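Local coordinates for protein beta-fructofuranosidase, insoluble isoenzyme CWINV1 (Arabidopsis thaliana, PDB 2OXB) that hydrolyses sucrose and 1-kestose, and less readily neokestose and levan, by releasing terminal non-reducing beta-D-fructofuranoside residues, as a secreted cell-wall invertase, at residues S277-D282 with N286-W291; F203-R208 with N212-S217; I314-W319 with V483-G488; T147-W150 with K156-V159. The protein carries 1 engineered substitution. All blocks are in the same frame, centred on the assembly; numbering follows the deposited sequence.

Contact 1: S277-D282 with N286-W291; sequences SKTFFD and NRRILW
K278 and W291 form an antiparallel hydrogen-bonded pair and clamp the open end of this beta hairpin: K278 N gives its hydrogen to W291 O at 2.8 Å, and W291 N returns one to K278 O over the same distance. Near the turn, D282 N donates a hydrogen bond to R287 O at 2.7 Å. There the D282 carboxylate and the R287 guanidinium are also paired as a salt bridge, whose exact geometry is doubtful because both atoms that meet are placed too close to other atoms of the model. R287 carries a second carboxylate partner in E334.

On one face of the sheet, R288 bends at its third torsion (chi3 -82°), which brings NH1 to 2.8 Å from T279 OG1 with the hydroxyl at the guanidinium edge; that hydroxyl is itself bonded to D202. Beside it, T279 CG2 packs on L290 CD1 at 3.8 Å. The other face is apolar toward its middle. The F280 ring lies alongside I289, its CE2 end against the branched CB, while its CD2 comes to the indole edge at W291 NE1, 3.9 Å away. I289 CD1 continues this layer by covering the centre of one face of the R287 guanidinium.

The hairpin supplies two strands of a four-stranded antiparallel sheet, a blade of the GH32 five-bladed beta-propeller. Strand 316-320 flanks 287-291, with backbone bonds between L290 and R316, while F280, R287 and W291 pack on strand 29-36 and T279 and R288 on strand 201-207.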
loop_
_atom_site.group_PDB
_atom_site.type_symbol
_atom_site.label_atom_id
_atom_site.label_comp_id
_atom_site.label_asym_id
_atom_site.label_seq_id
_atom_site.Cartn_x
_atom_site.Cartn_y
_atom_site.Cartn_z
ATOM N N SER A 277 -2.534 0.335 5.055
ATOM C CA SER A 277 -2.839 -0.677 4.034
ATOM C C SER A 277 -3.740 -1.828 4.512
ATOM O O SER A 277 -3.726 -2.203 5.681
ATOM C CB SER A 277 -1.535 -1.245 3.433
ATOM O OG SER A 277 -0.780 -2.002 4.379
ATOM N N LYS A 278 -4.538 -2.366 3.592
ATOM C CA LYS A 278 -5.450 -3.472 3.883
ATOM C C LYS A 278 -5.860 -4.201 2.616
ATOM O O LYS A 278 -5.977 -3.599 1.541
ATOM C CB LYS A 278 -6.717 -2.984 4.590
ATOM C CG LYS A 278 -7.748 -4.067 4.803
ATOM C CD LYS A 278 -8.390 -3.962 6.175
ATOM C CE LYS A 278 -7.382 -4.332 7.269
ATOM N NZ LYS A 278 -7.952 -4.175 8.647
ATOM N N THR A 279 -6.109 -5.496 2.759
ATOM C CA THR A 279 -6.483 -6.326 1.628
ATOM C C THR A 279 -7.936 -6.781 1.681
ATOM O O THR A 279 -8.684 -6.424 2.592
ATOM C CB THR A 279 -5.553 -7.555 1.552
ATOM O OG1 THR A 279 -5.666 -8.316 2.763
ATOM C CG2 THR A 279 -4.118 -7.110 1.392
ATOM N N PHE A 280 -8.328 -7.552 0.674
ATOM C CA PHE A 280 -9.686 -8.067 0.585
ATOM C C PHE A 280 -9.747 -9.059 -0.568
ATOM O O PHE A 280 -9.106 -8.861 -1.598
ATOM C CB PHE A 280 -10.678 -6.915 0.360
ATOM C CG PHE A 280 -11.111 -6.745 -1.065
ATOM C CD1 PHE A 280 -12.073 -7.593 -1.617
ATOM C CD2 PHE A 280 -10.544 -5.760 -1.862
ATOM C CE1 PHE A 280 -12.465 -7.459 -2.937
ATOM C CE2 PHE A 280 -10.932 -5.617 -3.186
ATOM C CZ PHE A 280 -11.891 -6.470 -3.725
ATOM N N PHE A 281 -10.526 -10.117 -0.398
ATOM C CA PHE A 281 -10.646 -11.144 -1.425
ATOM C C PHE A 281 -11.686 -10.851 -2.497
ATOM O O PHE A 281 -12.874 -10.666 -2.188
ATOM C CB PHE A 281 -10.970 -12.488 -0.771
ATOM C CG PHE A 281 -11.079 -13.626 -1.739
ATOM C CD1 PHE A 281 -9.994 -13.981 -2.537
ATOM C CD2 PHE A 281 -12.244 -14.388 -1.809
ATOM C CE1 PHE A 281 -10.064 -15.080 -3.383
ATOM C CE2 PHE A 281 -12.321 -15.489 -2.651
ATOM C CZ PHE A 281 -11.229 -15.837 -3.438
ATOM N N ASP A 282 -11.239 -10.820 -3.752
ATOM C CA ASP A 282 -12.130 -10.584 -4.900
ATOM C C ASP A 282 -12.708 -11.933 -5.303
ATOM O O ASP A 282 -11.989 -12.807 -5.768
ATOM C CB ASP A 282 -11.344 -9.989 -6.089
ATOM C CG ASP A 282 -12.234 -9.630 -7.291
ATOM O OD1 ASP A 282 -12.923 -10.510 -7.848
ATOM O OD2 ASP A 282 -12.240 -8.449 -7.687
ATOM N N ASN A 286 -10.994 -13.981 -8.497
ATOM C CA ASN A 286 -10.218 -14.930 -7.706
ATOM C C ASN A 286 -8.866 -14.318 -7.328
ATOM O O ASN A 286 -7.854 -15.021 -7.235
ATOM C CB ASN A 286 -9.991 -16.218 -8.497
ATOM C CG ASN A 286 -9.567 -17.377 -7.617
ATOM O OD1 ASN A 286 -10.360 -17.888 -6.820
ATOM N ND2 ASN A 286 -8.309 -17.800 -7.751
ATOM N N ARG A 287 -8.847 -13.006 -7.108
ATOM C CA ARG A 287 -7.605 -12.346 -6.742
ATOM C C ARG A 287 -7.715 -11.568 -5.442
ATOM O O ARG A 287 -8.809 -11.355 -4.921
ATOM C CB ARG A 287 -7.142 -11.418 -7.864
ATOM C CG ARG A 287 -8.059 -10.268 -8.161
ATOM C CD ARG A 287 -7.660 -9.638 -9.471
ATOM N NE ARG A 287 -8.060 -8.238 -9.571
ATOM C CZ ARG A 287 -9.309 -7.796 -9.453
ATOM N NH1 ARG A 287 -10.297 -8.644 -9.224
ATOM N NH2 ARG A 287 -9.578 -6.500 -9.580
ATOM N N ARG A 288 -6.564 -11.168 -4.911
ATOM C CA ARG A 288 -6.514 -10.401 -3.680
ATOM C C ARG A 288 -6.051 -8.977 -3.985
ATOM O O ARG A 288 -4.925 -8.757 -4.438
ATOM C CB ARG A 288 -5.572 -11.080 -2.680
ATOM C CG ARG A 288 -5.487 -10.369 -1.319
ATOM C CD ARG A 288 -4.726 -11.189 -0.262
ATOM N NE ARG A 288 -5.568 -12.200 0.372
ATOM C CZ ARG A 288 -6.523 -11.935 1.261
ATOM N NH1 ARG A 288 -6.767 -10.687 1.635
ATOM N NH2 ARG A 288 -7.247 -12.920 1.773
ATOM N N ILE A 289 -6.943 -8.020 -3.750
ATOM C CA ILE A 289 -6.657 -6.609 -3.992
ATOM C C ILE A 289 -6.063 -5.955 -2.756
ATOM O O ILE A 289 -6.524 -6.186 -1.641
ATOM C CB ILE A 289 -7.933 -5.823 -4.364
ATOM C CG1 ILE A 289 -8.359 -6.126 -5.808
ATOM C CG2 ILE A 289 -7.673 -4.333 -4.226
ATOM C CD1 ILE A 289 -8.754 -7.561 -6.085
ATOM N N LEU A 290 -5.059 -5.113 -2.958
ATOM C CA LEU A 290 -4.411 -4.445 -1.842
ATOM C C LEU A 290 -4.504 -2.922 -1.860
ATOM O O LEU A 290 -3.904 -2.252 -2.708
ATOM C CB LEU A 290 -2.950 -4.872 -1.784
ATOM C CG LEU A 290 -2.109 -4.218 -0.693
ATOM C CD1 LEU A 290 -1.143 -5.259 -0.136
ATOM C CD2 LEU A 290 -1.354 -3.010 -1.247
ATOM N N TRP A 291 -5.247 -2.381 -0.897
ATOM C CA TRP A 291 -5.426 -0.937 -0.767
ATOM C C TRP A 291 -4.460 -0.281 0.214
ATOM O O TRP A 291 -4.208 -0.804 1.296
ATOM C CB TRP A 291 -6.833 -0.599 -0.300
ATOM C CG TRP A 291 -7.904 -0.925 -1.242
ATOM C CD1 TRP A 291 -8.590 -2.107 -1.338
ATOM C CD2 TRP A 291 -8.478 -0.044 -2.205
ATOM N NE1 TRP A 291 -9.567 -2.009 -2.303
ATOM C CE2 TRP A 291 -9.520 -0.752 -2.851
ATOM C CE3 TRP A 291 -8.215 1.282 -2.588
ATOM C CZ2 TRP A 291 -10.306 -0.175 -3.861
ATOM C CZ3 TRP A 291 -8.993 1.858 -3.592
ATOM C CH2 TRP A 291 -10.028 1.126 -4.216
#

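Contact 2: F203-R208 with N212-S217; sequences FFPVTR and NGVETS
P205 and T207 face V214 across two backbone runs that head in roughly opposite senses, 141° apart end to end, with the CA atoms of V206 and V214 5.5 Å from each other and no hydrogen bond joining the segments.

The association is therefore packing, of side chains on each other and on the facing backbone. V214 fits between the two strand residues and divides its methyls between them. CG1, anti to the backbone N (chi1 -172°), comes to 4.2 Å from CG of the P205 ring, whereas V214 CG2 lies against the T207 backbone N and approaches CB of T207 at 3.6 Å. The T207 and V214 side chains cross at about a right angle. The T207 hydroxyl serves another purpose, a hydrogen bond to E224. Toward the start of the strand, the rim of the P205 ring passes beside the E215 carbonyl, and T216 CG2 stands 4.3 Å from F203 O, a looser outer contact.

The arrangement illustrates how a loop without regular structure can cover a strand that it does not extend. Strand 201-207 takes its backbone bonds from strand 226-234, through F204 with V229 and V206 with K227. F204 and V206 pack on strand 316-320, and V214 also touches L226 of strand 226-234, the strand into which the loop leads.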
loop_
_atom_site.group_PDB
_atom_site.type_symbol
_atom_site.label_atom_id
_atom_site.label_comp_id
_atom_site.label_asym_id
_atom_site.label_seq_id
_atom_site.Cartn_x
_atom_site.Cartn_y
_atom_site.Cartn_z
ATOM N N PHE A 203 -4.756 -10.197 8.522
ATOM C CA PHE A 203 -4.304 -11.573 8.508
ATOM C C PHE A 203 -5.034 -12.295 7.388
ATOM O O PHE A 203 -6.263 -12.252 7.316
ATOM C CB PHE A 203 -4.589 -12.226 9.860
ATOM C CG PHE A 203 -3.875 -13.517 10.065
ATOM C CD1 PHE A 203 -2.492 -13.538 10.230
ATOM C CD2 PHE A 203 -4.583 -14.711 10.112
ATOM C CE1 PHE A 203 -1.814 -14.733 10.445
ATOM C CE2 PHE A 203 -3.932 -15.917 10.324
ATOM C CZ PHE A 203 -2.539 -15.931 10.494
ATOM N N PHE A 204 -4.256 -12.944 6.515
ATOM C CA PHE A 204 -4.768 -13.668 5.340
ATOM C C PHE A 204 -3.781 -14.716 4.782
ATOM O O PHE A 204 -2.564 -14.540 4.848
ATOM C CB PHE A 204 -5.101 -12.660 4.218
ATOM C CG PHE A 204 -3.897 -11.945 3.676
ATOM C CD1 PHE A 204 -3.075 -12.553 2.725
ATOM C CD2 PHE A 204 -3.537 -10.691 4.171
ATOM C CE1 PHE A 204 -1.917 -11.921 2.284
ATOM C CE2 PHE A 204 -2.377 -10.051 3.730
ATOM C CZ PHE A 204 -1.564 -10.663 2.789
ATOM N N PRO A 205 -4.309 -15.814 4.205
ATOM C CA PRO A 205 -3.499 -16.889 3.629
ATOM C C PRO A 205 -3.139 -16.644 2.152
ATOM O O PRO A 205 -3.799 -15.866 1.459
ATOM C CB PRO A 205 -4.408 -18.098 3.781
ATOM C CG PRO A 205 -5.724 -17.516 3.417
ATOM C CD PRO A 205 -5.735 -16.185 4.180
ATOM N N VAL A 206 -2.085 -17.311 1.692
ATOM C CA VAL A 206 -1.655 -17.224 0.298
ATOM C C VAL A 206 -1.144 -18.608 -0.130
ATOM O O VAL A 206 -0.375 -19.256 0.579
ATOM C CB VAL A 206 -0.539 -16.150 0.081
ATOM C CG1 VAL A 206 -1.106 -14.756 0.293
ATOM C CG2 VAL A 206 0.618 -16.382 1.027
ATOM N N THR A 207 -1.605 -19.074 -1.280
ATOM C CA THR A 207 -1.184 -20.365 -1.787
ATOM C C THR A 207 0.295 -20.173 -2.144
ATOM O O THR A 207 0.683 -19.067 -2.512
ATOM C CB THR A 207 -2.051 -20.736 -3.021
ATOM O OG1 THR A 207 -1.885 -22.121 -3.340
ATOM C CG2 THR A 207 -1.673 -19.888 -4.213
ATOM N N ARG A 208 1.121 -21.214 -2.009
ATOM C CA ARG A 208 2.555 -21.093 -2.321
ATOM C C ARG A 208 2.829 -20.830 -3.796
ATOM O O ARG A 208 3.406 -19.805 -4.168
ATOM C CB ARG A 208 3.344 -22.350 -1.916
ATOM C CG ARG A 208 3.584 -22.554 -0.424
ATOM C CD ARG A 208 4.952 -23.213 -0.180
ATOM N NE ARG A 208 6.038 -22.252 -0.397
ATOM C CZ ARG A 208 7.328 -22.567 -0.480
ATOM N NH1 ARG A 208 7.718 -23.833 -0.365
ATOM N NH2 ARG A 208 8.226 -21.609 -0.684
ATOM N N ASN A 212 -3.381 -16.390 -8.387
ATOM C CA ASN A 212 -4.657 -15.962 -7.841
ATOM C C ASN A 212 -4.700 -16.167 -6.335
ATOM O O ASN A 212 -4.287 -17.207 -5.822
ATOM C CB ASN A 212 -5.789 -16.719 -8.539
ATOM C CG ASN A 212 -5.884 -16.378 -10.036
ATOM O OD1 ASN A 212 -6.851 -16.743 -10.718
ATOM N ND2 ASN A 212 -4.873 -15.670 -10.546
ATOM N N GLY A 213 -5.190 -15.153 -5.630
ATOM C CA GLY A 213 -5.266 -15.215 -4.183
ATOM C C GLY A 213 -6.149 -16.313 -3.621
ATOM O O GLY A 213 -6.894 -16.960 -4.355
ATOM N N VAL A 214 -6.064 -16.509 -2.303
ATOM C CA VAL A 214 -6.836 -17.531 -1.589
ATOM C C VAL A 214 -7.911 -16.902 -0.702
ATOM O O VAL A 214 -7.805 -15.735 -0.336
ATOM C CB VAL A 214 -5.915 -18.382 -0.697
ATOM C CG1 VAL A 214 -6.693 -19.556 -0.127
ATOM C CG2 VAL A 214 -4.700 -18.854 -1.495
ATOM N N GLU A 215 -8.941 -17.667 -0.349
ATOM C CA GLU A 215 -10.012 -17.128 0.489
ATOM C C GLU A 215 -9.479 -16.785 1.887
ATOM O O GLU A 215 -8.314 -17.030 2.180
ATOM C CB GLU A 215 -11.177 -18.125 0.568
ATOM C CG GLU A 215 -12.480 -17.519 1.102
ATOM C CD GLU A 215 -13.657 -18.489 1.069
ATOM O OE1 GLU A 215 -14.702 -18.203 1.710
ATOM O OE2 GLU A 215 -13.537 -19.537 0.394
ATOM N N THR A 216 -10.319 -16.211 2.744
ATOM C CA THR A 216 -9.868 -15.829 4.076
ATOM C C THR A 216 -10.003 -16.918 5.130
ATOM O O THR A 216 -9.304 -16.892 6.143
ATOM C CB THR A 216 -10.604 -14.573 4.584
ATOM O OG1 THR A 216 -10.647 -13.586 3.547
ATOM C CG2 THR A 216 -9.865 -13.980 5.786
ATOM N N SER A 217 -10.875 -17.889 4.884
ATOM C CA SER A 217 -11.085 -18.956 5.851
ATOM C C SER A 217 -10.559 -20.341 5.446
ATOM O O SER A 217 -10.936 -21.354 6.043
ATOM C CB SER A 217 -12.577 -19.027 6.211
ATOM O OG SER A 217 -12.998 -17.828 6.843
#

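Contact 3: I314-W319 with V483-G488; sequences IPRKIW and VVESFG
R316 stretches from the propeller domain to E485 and F487 of the C-terminal domain, and most of the contact can be read along its side chain. From CB, which points toward strand 483-488, CG lies beside the backbone N and the chain bends at its second torsion (chi2 138°), which carries the guanidinium across to E485 and F487. R316 NE is the first atom to arrive, 4.0 Å from F487 CZ. R316 CZ is nearer to F487 CZ, at 3.3 Å; this ring corner sits over one guanidinium face, displaced toward the rim, with the two planes 60° apart. It is a ring corner on a flat cation, with no parallel stacking.

R316 NH1 makes the polar link, a salt bridge to E485 OE2 at 2.7 Å whose hydrogen bond is weak because it is bent, 125° at the hydrogen. The same nitrogen bonds to I314 O at 3.2 Å, using a lone pair in the carbonyl plane. R316 NH2 ends the chain near both partners, 3.0 Å from E485 OE2 and 3.2 Å from F487 CZ. E485 OE1, meanwhile, lies against the I314 CG2 methyl.

Such a buried ion pair exemplifies probable charge compensation across a domain interface: each group may help keep the other ionised, with D270 a weak, long second partner of the guanidinium. The I314 carbonyl probably steadies the cation, and the phenyl and methyl groups may strengthen the attraction by lowering the local polarity.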
loop_
_atom_site.group_PDB
_atom_site.type_symbol
_atom_site.label_atom_id
_atom_site.label_comp_id
_atom_site.label_asym_id
_atom_site.label_seq_id
_atom_site.Cartn_x
_atom_site.Cartn_y
_atom_site.Cartn_z
ATOM N N ILE A 314 -3.486 3.082 -6.174
ATOM C CA ILE A 314 -4.172 2.137 -7.032
ATOM C C ILE A 314 -4.201 0.767 -6.386
ATOM O O ILE A 314 -3.183 0.269 -5.901
ATOM C CB ILE A 314 -3.495 2.002 -8.413
ATOM C CG1 ILE A 314 -4.283 1.013 -9.265
ATOM C CG2 ILE A 314 -2.059 1.506 -8.245
ATOM C CD1 ILE A 314 -3.566 0.600 -10.515
ATOM N N PRO A 315 -5.380 0.136 -6.375
ATOM C CA PRO A 315 -5.513 -1.192 -5.779
ATOM C C PRO A 315 -4.443 -2.097 -6.365
ATOM O O PRO A 315 -4.302 -2.178 -7.568
ATOM C CB PRO A 315 -6.928 -1.599 -6.179
ATOM C CG PRO A 315 -7.661 -0.278 -6.168
ATOM C CD PRO A 315 -6.675 0.613 -6.898
ATOM N N ARG A 316 -3.662 -2.747 -5.516
ATOM C CA ARG A 316 -2.616 -3.635 -6.003
ATOM C C ARG A 316 -3.069 -5.076 -5.860
ATOM O O ARG A 316 -4.001 -5.380 -5.117
ATOM C CB ARG A 316 -1.297 -3.432 -5.213
ATOM C CG ARG A 316 -0.477 -2.147 -5.528
ATOM C CD ARG A 316 0.063 -1.498 -4.243
ATOM N NE ARG A 316 1.117 -0.468 -4.392
ATOM C CZ ARG A 316 1.067 0.598 -5.196
ATOM N NH1 ARG A 316 0.008 0.815 -5.979
ATOM N NH2 ARG A 316 2.066 1.473 -5.184
ATOM N N LYS A 317 -2.412 -5.952 -6.605
ATOM C CA LYS A 317 -2.687 -7.374 -6.521
ATOM C C LYS A 317 -1.433 -7.959 -5.897
ATOM O O LYS A 317 -0.343 -7.771 -6.424
ATOM C CB LYS A 317 -2.903 -7.979 -7.911
ATOM C CG LYS A 317 -3.213 -9.478 -7.903
ATOM C CD LYS A 317 -3.069 -10.138 -9.288
ATOM C CE LYS A 317 -3.323 -11.662 -9.194
ATOM N NZ LYS A 317 -3.094 -12.457 -10.444
ATOM N N ILE A 318 -1.569 -8.641 -4.767
ATOM C CA ILE A 318 -0.407 -9.236 -4.114
ATOM C C ILE A 318 -0.456 -10.768 -4.108
ATOM O O ILE A 318 -1.487 -11.378 -4.411
ATOM C CB ILE A 318 -0.248 -8.720 -2.656
ATOM C CG1 ILE A 318 -1.551 -8.871 -1.864
ATOM C CG2 ILE A 318 0.142 -7.283 -2.680
ATOM C CD1 ILE A 318 -1.657 -10.165 -1.096
ATOM N N TRP A 319 0.671 -11.385 -3.774
ATOM C CA TRP A 319 0.771 -12.834 -3.711
ATOM C C TRP A 319 2.215 -13.256 -3.537
ATOM O O TRP A 319 3.136 -12.587 -3.991
ATOM C CB TRP A 319 0.201 -13.465 -4.977
ATOM C CG TRP A 319 1.060 -13.292 -6.187
ATOM C CD1 TRP A 319 1.978 -14.165 -6.665
ATOM C CD2 TRP A 319 1.059 -12.176 -7.083
ATOM N NE1 TRP A 319 2.551 -13.670 -7.810
ATOM C CE2 TRP A 319 2.003 -12.449 -8.090
ATOM C CE3 TRP A 319 0.352 -10.974 -7.127
ATOM C CZ2 TRP A 319 2.260 -11.567 -9.136
ATOM C CZ3 TRP A 319 0.607 -10.093 -8.165
ATOM C CH2 TRP A 319 1.555 -10.397 -9.159
ATOM N N VAL A 483 1.065 12.402 -7.259
ATOM C CA VAL A 483 1.452 11.061 -6.852
ATOM C C VAL A 483 2.135 10.230 -7.926
ATOM O O VAL A 483 1.703 10.183 -9.080
ATOM C CB VAL A 483 0.249 10.261 -6.337
ATOM C CG1 VAL A 483 -0.841 10.237 -7.386
ATOM C CG2 VAL A 483 0.683 8.849 -6.000
ATOM N N VAL A 484 3.200 9.552 -7.518
ATOM C CA VAL A 484 3.972 8.712 -8.413
ATOM C C VAL A 484 4.303 7.405 -7.732
ATOM O O VAL A 484 4.899 7.393 -6.657
ATOM C CB VAL A 484 5.273 9.401 -8.802
ATOM C CG1 VAL A 484 5.025 10.382 -9.938
ATOM C CG2 VAL A 484 5.830 10.129 -7.603
ATOM N N GLU A 485 3.912 6.306 -8.360
ATOM C CA GLU A 485 4.171 4.987 -7.802
ATOM C C GLU A 485 5.230 4.258 -8.609
ATOM O O GLU A 485 5.109 4.111 -9.832
ATOM C CB GLU A 485 2.888 4.172 -7.781
ATOM C CG GLU A 485 1.827 4.788 -6.903
ATOM C CD GLU A 485 0.513 4.063 -6.996
ATOM O OE1 GLU A 485 -0.046 4.022 -8.107
ATOM O OE2 GLU A 485 0.047 3.538 -5.965
ATOM N N SER A 486 6.269 3.803 -7.917
ATOM C CA SER A 486 7.359 3.100 -8.572
ATOM C C SER A 486 7.260 1.587 -8.388
ATOM O O SER A 486 6.860 1.099 -7.327
ATOM C CB SER A 486 8.703 3.607 -8.036
ATOM O OG SER A 486 8.737 5.024 -8.012
ATOM N N PHE A 487 7.631 0.849 -9.431
ATOM C CA PHE A 487 7.591 -0.615 -9.402
ATOM C C PHE A 487 8.825 -1.213 -10.086
ATOM O O PHE A 487 9.170 -0.834 -11.197
ATOM C CB PHE A 487 6.302 -1.106 -10.081
ATOM C CG PHE A 487 5.043 -0.704 -9.364
ATOM C CD1 PHE A 487 4.450 -1.554 -8.443
ATOM C CD2 PHE A 487 4.455 0.529 -9.608
ATOM C CE1 PHE A 487 3.269 -1.181 -7.770
ATOM C CE2 PHE A 487 3.280 0.920 -8.948
ATOM C CZ PHE A 487 2.687 0.065 -8.029
ATOM N N GLY A 488 9.490 -2.139 -9.408
ATOM C CA GLY A 488 10.679 -2.741 -9.976
ATOM C C GLY A 488 10.598 -4.246 -9.975
ATOM O O GLY A 488 10.014 -4.843 -9.080
#

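Contact 4: T147-W150 with K156-V159; sequences TTAW and KWRV
W150 and R158 are joined first through their backbones, as an isolated antiparallel hydrogen-bonded pair: W150 N donates to R158 O at 2.9 Å, and R158 N to W150 O at 2.7 Å. Within the first segment, the T147 hydroxyl donates to T148 O.

Aromatic contacts make up the second group. With CG placed between its backbone N and carbonyl carbon (chi1 63°), the W150 indole folds back across the partner chain. R158 CB makes a CH-pi contact 3.7 Å from the centroid of the five-membered ring, and R158 O also lies over an indole face, displaced toward its rim. W157 behaves differently: its ring edge is what meets A149, with CZ3 3.4 Å from A149 O.

Packing of small side chains completes the set. V159 CB and A149 CB form an apolar pair 4.2 Å apart, while the V159 CG2 methyl lies against two oxygens, T147 O and OG1.

Strand 157-165, an edge of its three-stranded antiparallel sheet, thus receives the preceding loop, while W157 and V159 bond through their backbones to strand 168-176. The R158 guanidinium turns away to a salt bridge with D252, and W150 meets F203 of strand 201-207.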
loop_
_atom_site.group_PDB
_atom_site.type_symbol
_atom_site.label_atom_id
_atom_site.label_comp_id
_atom_site.label_asym_id
_atom_site.label_seq_id
_atom_site.Cartn_x
_atom_site.Cartn_y
_atom_site.Cartn_z
ATOM N N THR A 147 -9.593 -6.549 12.151
ATOM C CA THR A 147 -9.420 -7.146 10.837
ATOM C C THR A 147 -10.680 -7.882 10.402
ATOM O O THR A 147 -11.692 -7.910 11.100
ATOM C CB THR A 147 -8.323 -8.207 10.873
ATOM O OG1 THR A 147 -8.793 -9.336 11.625
ATOM C CG2 THR A 147 -7.088 -7.669 11.514
ATOM N N THR A 148 -10.585 -8.499 9.234
ATOM C CA THR A 148 -11.668 -9.295 8.711
ATOM C C THR A 148 -11.651 -10.537 9.595
ATOM O O THR A 148 -10.615 -10.891 10.179
ATOM C CB THR A 148 -11.398 -9.707 7.245
ATOM O OG1 THR A 148 -11.433 -8.550 6.403
ATOM C CG2 THR A 148 -12.424 -10.722 6.766
ATOM N N ALA A 149 -12.793 -11.207 9.673
ATOM C CA ALA A 149 -12.925 -12.396 10.499
ATOM C C ALA A 149 -12.907 -13.694 9.695
ATOM O O ALA A 149 -13.531 -13.800 8.634
ATOM C CB ALA A 149 -14.206 -12.299 11.326
ATOM N N TRP A 150 -12.183 -14.676 10.229
ATOM C CA TRP A 150 -12.032 -15.991 9.622
ATOM C C TRP A 150 -12.493 -17.080 10.589
ATOM O O TRP A 150 -12.103 -17.102 11.763
ATOM C CB TRP A 150 -10.574 -16.215 9.248
ATOM C CG TRP A 150 -9.643 -16.214 10.431
ATOM C CD1 TRP A 150 -9.167 -17.308 11.108
ATOM C CD2 TRP A 150 -9.046 -15.064 11.056
ATOM N NE1 TRP A 150 -8.309 -16.909 12.101
ATOM C CE2 TRP A 150 -8.214 -15.540 12.093
ATOM C CE3 TRP A 150 -9.130 -13.682 10.836
ATOM C CZ2 TRP A 150 -7.470 -14.680 12.910
ATOM C CZ3 TRP A 150 -8.394 -12.825 11.644
ATOM C CH2 TRP A 150 -7.573 -13.325 12.670
ATOM N N LYS A 156 -15.887 -21.664 15.579
ATOM C CA LYS A 156 -15.248 -20.534 16.232
ATOM C C LYS A 156 -14.691 -19.493 15.277
ATOM O O LYS A 156 -13.704 -19.730 14.587
ATOM C CB LYS A 156 -14.149 -21.059 17.158
ATOM C CG LYS A 156 -14.673 -22.074 18.181
ATOM C CD LYS A 156 -13.589 -23.006 18.705
ATOM C CE LYS A 156 -14.184 -24.092 19.621
ATOM N NZ LYS A 156 -15.176 -24.984 18.945
ATOM N N TRP A 157 -15.338 -18.334 15.240
ATOM C CA TRP A 157 -14.879 -17.250 14.385
ATOM C C TRP A 157 -13.712 -16.549 15.068
ATOM O O TRP A 157 -13.744 -16.302 16.271
ATOM C CB TRP A 157 -16.009 -16.249 14.112
ATOM C CG TRP A 157 -16.984 -16.708 13.067
ATOM C CD1 TRP A 157 -18.136 -17.427 13.262
ATOM C CD2 TRP A 157 -16.865 -16.515 11.656
ATOM N NE1 TRP A 157 -18.738 -17.692 12.055
ATOM C CE2 TRP A 157 -17.980 -17.144 11.053
ATOM C CE3 TRP A 157 -15.922 -15.872 10.839
ATOM C CZ2 TRP A 157 -18.179 -17.149 9.665
ATOM C CZ3 TRP A 157 -16.116 -15.877 9.458
ATOM C CH2 TRP A 157 -17.241 -16.514 8.887
ATOM N N ARG A 158 -12.675 -16.237 14.302
ATOM C CA ARG A 158 -11.513 -15.572 14.871
ATOM C C ARG A 158 -11.254 -14.237 14.184
ATOM O O ARG A 158 -11.544 -14.068 13.000
ATOM C CB ARG A 158 -10.271 -16.484 14.776
ATOM C CG ARG A 158 -10.340 -17.762 15.647
ATOM C CD ARG A 158 -10.100 -19.020 14.818
ATOM N NE ARG A 158 -10.307 -20.277 15.548
ATOM C CZ ARG A 158 -9.427 -20.835 16.382
ATOM N NH1 ARG A 158 -8.256 -20.257 16.610
ATOM N NH2 ARG A 158 -9.716 -21.986 16.980
ATOM N N VAL A 159 -10.746 -13.281 14.958
ATOM C CA VAL A 159 -10.404 -11.950 14.463
ATOM C C VAL A 159 -9.352 -11.380 15.412
ATOM O O VAL A 159 -9.205 -11.857 16.538
ATOM C CB VAL A 159 -11.626 -10.997 14.429
ATOM C CG1 VAL A 159 -12.020 -10.563 15.837
ATOM C CG2 VAL A 159 -11.301 -9.784 13.577
#

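In the fold
From the N terminus, contact 4 closes first, folding the loop 147-150 back on the start of strand 157-165. Contact 2 follows, returning 212-217 along strand 201-207, and contact 1 then closes the hairpin 277-291. These three are short-range closures in series; none nests in or crosses another. Contact 3 comes last and differs in scale, bringing together segments separated by 163 residues and tying the propeller domain to the C-terminal beta-sandwich. Contacts 1 and 3 share a sheet, in which strands 287-291 and 316-320 are neighbours. Contacts 1 and 2 touch each other and both of the rest, whereas contacts 3 and 4 stay about 12 Å apart at their nearest atoms.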